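Putative transcriptional regulator (Shigella flexneri 2a str. 2457T, PDB 3C8G) probably hydrates fumarate to malate as a homodimeric member of the MtlR/FumE family, and is related to the mannitol operon repressor MtlR. Local coordinates at residues 35-40 with 75-80. Residues are numbered along the deposited sequence; the frame is centred on the assembly and turned at random.
Sequences QGIRQF and RLIYAL
Ile77 of helix 70-79 reaches across to Ile37 and Phe40 on the last turns of helix 29-40. This is helix-to-helix packing in the all-helical MtlR/FumE fold. The contact is wholly apolar, and no hydrogen bond crosses it. It is also slight: the two segments bury 143 Å² in all. The backbones stay well apart, with CA of Ile37 9.0 Å from CA of Ile77, and side chains bridge the gap.

Between the two isoleucines, methyl groups meet. CD1 of Ile77 lies 3.9 Å from CD1 of Ile37 and 4.0 Å from its CG2. Both branches of Ile37 therefore share one methyl. Ile77 is extended, with CD1 anti to CA across the CB-CG1 bond (chi2 176°), which carries that methyl out to helix 29-40.

Ile37 and Ile77 are buried, and Phe40 is partly exposed. Nearby, Ile37 also packs on Ile91 of helix 85-103 and on Ala73 and Leu74 of helix 70-79, while Ile77 touches Met83. Ile37 thus joins three helices.

The CB of Phe40 points toward helix 70-79, and with CG anti to the backbone N (chi1 -179°) the ring atoms CD1 and CE1 come beside Ile77. The ring meets the isoleucine obliquely. Two methyls of Ile77 touch it: CD1 lies 3.7 Å from Phe40 CD1, and CG2 lies 3.7 Å from Phe40 CE1.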
loop_
_atom_site.group_PDB
_atom_site.type_symbol
_atom_site.label_atom_id
_atom_site.label_comp_id
_atom_site.label_asym_id
_atom_site.label_seq_id
_atom_site.Cartn_x
_atom_site.Cartn_y
_atom_site.Cartn_z
ATOM N N GLN B 35 -7.641 -12.854 6.106
ATOM C CA GLN B 35 -6.492 -13.577 6.639
ATOM C C GLN B 35 -5.778 -14.447 5.606
ATOM O O GLN B 35 -4.547 -14.499 5.604
ATOM C CB GLN B 35 -6.796 -14.316 7.957
ATOM C CG GLN B 35 -6.077 -13.656 9.242
ATOM C CD GLN B 35 -6.313 -12.118 9.395
ATOM O OE1 GLN B 35 -5.390 -11.314 9.206
ATOM N NE2 GLN B 35 -7.558 -11.726 9.714
ATOM N N GLY B 36 -6.544 -15.084 4.714
ATOM C CA GLY B 36 -5.964 -15.764 3.564
ATOM C C GLY B 36 -5.069 -14.844 2.744
ATOM O O GLY B 36 -3.945 -15.204 2.391
ATOM N N ILE B 37 -5.578 -13.650 2.451
ATOM C CA ILE B 37 -4.855 -12.640 1.689
ATOM C C ILE B 37 -3.606 -12.196 2.472
ATOM O O ILE B 37 -2.511 -12.070 1.905
ATOM C CB ILE B 37 -5.789 -11.430 1.371
ATOM C CG1 ILE B 37 -6.810 -11.792 0.278
ATOM C CG2 ILE B 37 -5.000 -10.199 0.979
ATOM C CD1 ILE B 37 -6.211 -11.921 -1.156
ATOM N N ARG B 38 -3.776 -11.993 3.780
ATOM C CA ARG B 38 -2.716 -11.466 4.633
ATOM C C ARG B 38 -1.553 -12.434 4.837
ATOM O O ARG B 38 -0.440 -11.989 5.034
ATOM C CB ARG B 38 -3.274 -10.997 5.987
ATOM C CG ARG B 38 -3.779 -9.538 6.011
ATOM C CD ARG B 38 -4.411 -9.175 7.383
ATOM N NE ARG B 38 -3.592 -8.331 8.268
ATOM C CZ ARG B 38 -2.708 -7.406 7.873
ATOM N NH1 ARG B 38 -2.048 -6.689 8.778
ATOM N NH2 ARG B 38 -2.485 -7.173 6.586
ATOM N N GLN B 39 -1.808 -13.746 4.807
ATOM C CA GLN B 39 -0.730 -14.742 4.882
ATOM C C GLN B 39 0.072 -14.719 3.576
ATOM O O GLN B 39 1.276 -14.955 3.591
ATOM C CB GLN B 39 -1.237 -16.175 5.198
ATOM C CG GLN B 39 -2.651 -16.249 5.804
ATOM C CD GLN B 39 -2.819 -17.211 7.004
ATOM O OE1 GLN B 39 -2.884 -18.438 6.843
ATOM N NE2 GLN B 39 -2.940 -16.639 8.205
ATOM N N PHE B 40 -0.592 -14.403 2.467
ATOM C CA PHE B 40 0.034 -14.336 1.152
ATOM C C PHE B 40 0.969 -13.147 1.002
ATOM O O PHE B 40 2.021 -13.269 0.411
ATOM C CB PHE B 40 -1.042 -14.278 0.065
ATOM C CG PHE B 40 -0.501 -14.237 -1.346
ATOM C CD1 PHE B 40 -0.283 -13.020 -1.987
ATOM C CD2 PHE B 40 -0.241 -15.418 -2.043
ATOM C CE1 PHE B 40 0.210 -12.986 -3.293
ATOM C CE2 PHE B 40 0.258 -15.401 -3.348
ATOM C CZ PHE B 40 0.479 -14.195 -3.975
ATOM N N ARG B 75 -5.910 -5.024 -4.332
ATOM C CA ARG B 75 -5.359 -4.131 -5.320
ATOM C C ARG B 75 -3.828 -4.226 -5.385
ATOM O O ARG B 75 -3.274 -4.265 -6.486
ATOM C CB ARG B 75 -5.861 -2.718 -5.085
ATOM C CG ARG B 75 -7.304 -2.612 -5.509
ATOM C CD ARG B 75 -7.842 -1.235 -5.349
ATOM N NE ARG B 75 -8.669 -1.119 -4.155
ATOM C CZ ARG B 75 -9.752 -0.351 -4.078
ATOM N NH1 ARG B 75 -10.154 0.341 -5.137
ATOM N NH2 ARG B 75 -10.437 -0.281 -2.955
ATOM N N LEU B 76 -3.155 -4.339 -4.232
ATOM C CA LEU B 76 -1.685 -4.451 -4.230
ATOM C C LEU B 76 -1.238 -5.701 -4.996
ATOM O O LEU B 76 -0.405 -5.618 -5.891
ATOM C CB LEU B 76 -1.103 -4.443 -2.806
ATOM C CG LEU B 76 0.175 -3.652 -2.491
ATOM C CD1 LEU B 76 1.078 -4.427 -1.561
ATOM C CD2 LEU B 76 0.957 -3.266 -3.697
ATOM N N ILE B 77 -1.815 -6.848 -4.655
ATOM C CA ILE B 77 -1.456 -8.105 -5.286
ATOM C C ILE B 77 -1.727 -8.059 -6.789
ATOM O O ILE B 77 -0.898 -8.536 -7.593
ATOM C CB ILE B 77 -2.216 -9.287 -4.683
ATOM C CG1 ILE B 77 -2.075 -9.311 -3.145
ATOM C CG2 ILE B 77 -1.789 -10.611 -5.370
ATOM C CD1 ILE B 77 -2.886 -10.405 -2.469
ATOM N N TYR B 78 -2.878 -7.492 -7.164
ATOM C CA TYR B 78 -3.237 -7.312 -8.573
ATOM C C TYR B 78 -2.188 -6.402 -9.267
ATOM O O TYR B 78 -1.477 -6.841 -10.151
ATOM C CB TYR B 78 -4.682 -6.792 -8.672
ATOM C CG TYR B 78 -5.425 -7.099 -9.977
ATOM C CD1 TYR B 78 -5.294 -8.321 -10.638
ATOM C CD2 TYR B 78 -6.290 -6.157 -10.533
ATOM C CE1 TYR B 78 -5.977 -8.569 -11.853
ATOM C CE2 TYR B 78 -6.976 -6.401 -11.723
ATOM C CZ TYR B 78 -6.823 -7.593 -12.377
ATOM O OH TYR B 78 -7.533 -7.779 -13.546
ATOM N N ALA B 79 -2.066 -5.166 -8.796
ATOM C CA ALA B 79 -1.042 -4.192 -9.208
ATOM C C ALA B 79 0.368 -4.739 -9.512
ATOM O O ALA B 79 1.024 -4.316 -10.473
ATOM C CB ALA B 79 -0.944 -3.113 -8.148
ATOM N N LEU B 80 0.831 -5.667 -8.683
ATOM C CA LEU B 80 2.127 -6.284 -8.895
ATOM C C LEU B 80 2.058 -7.470 -9.862
ATOM O O LEU B 80 3.035 -8.215 -10.011
ATOM C CB LEU B 80 2.751 -6.695 -7.561
ATOM C CG LEU B 80 2.939 -5.578 -6.533
ATOM C CD1 LEU B 80 3.163 -6.136 -5.129
ATOM C CD2 LEU B 80 4.056 -4.645 -6.954
#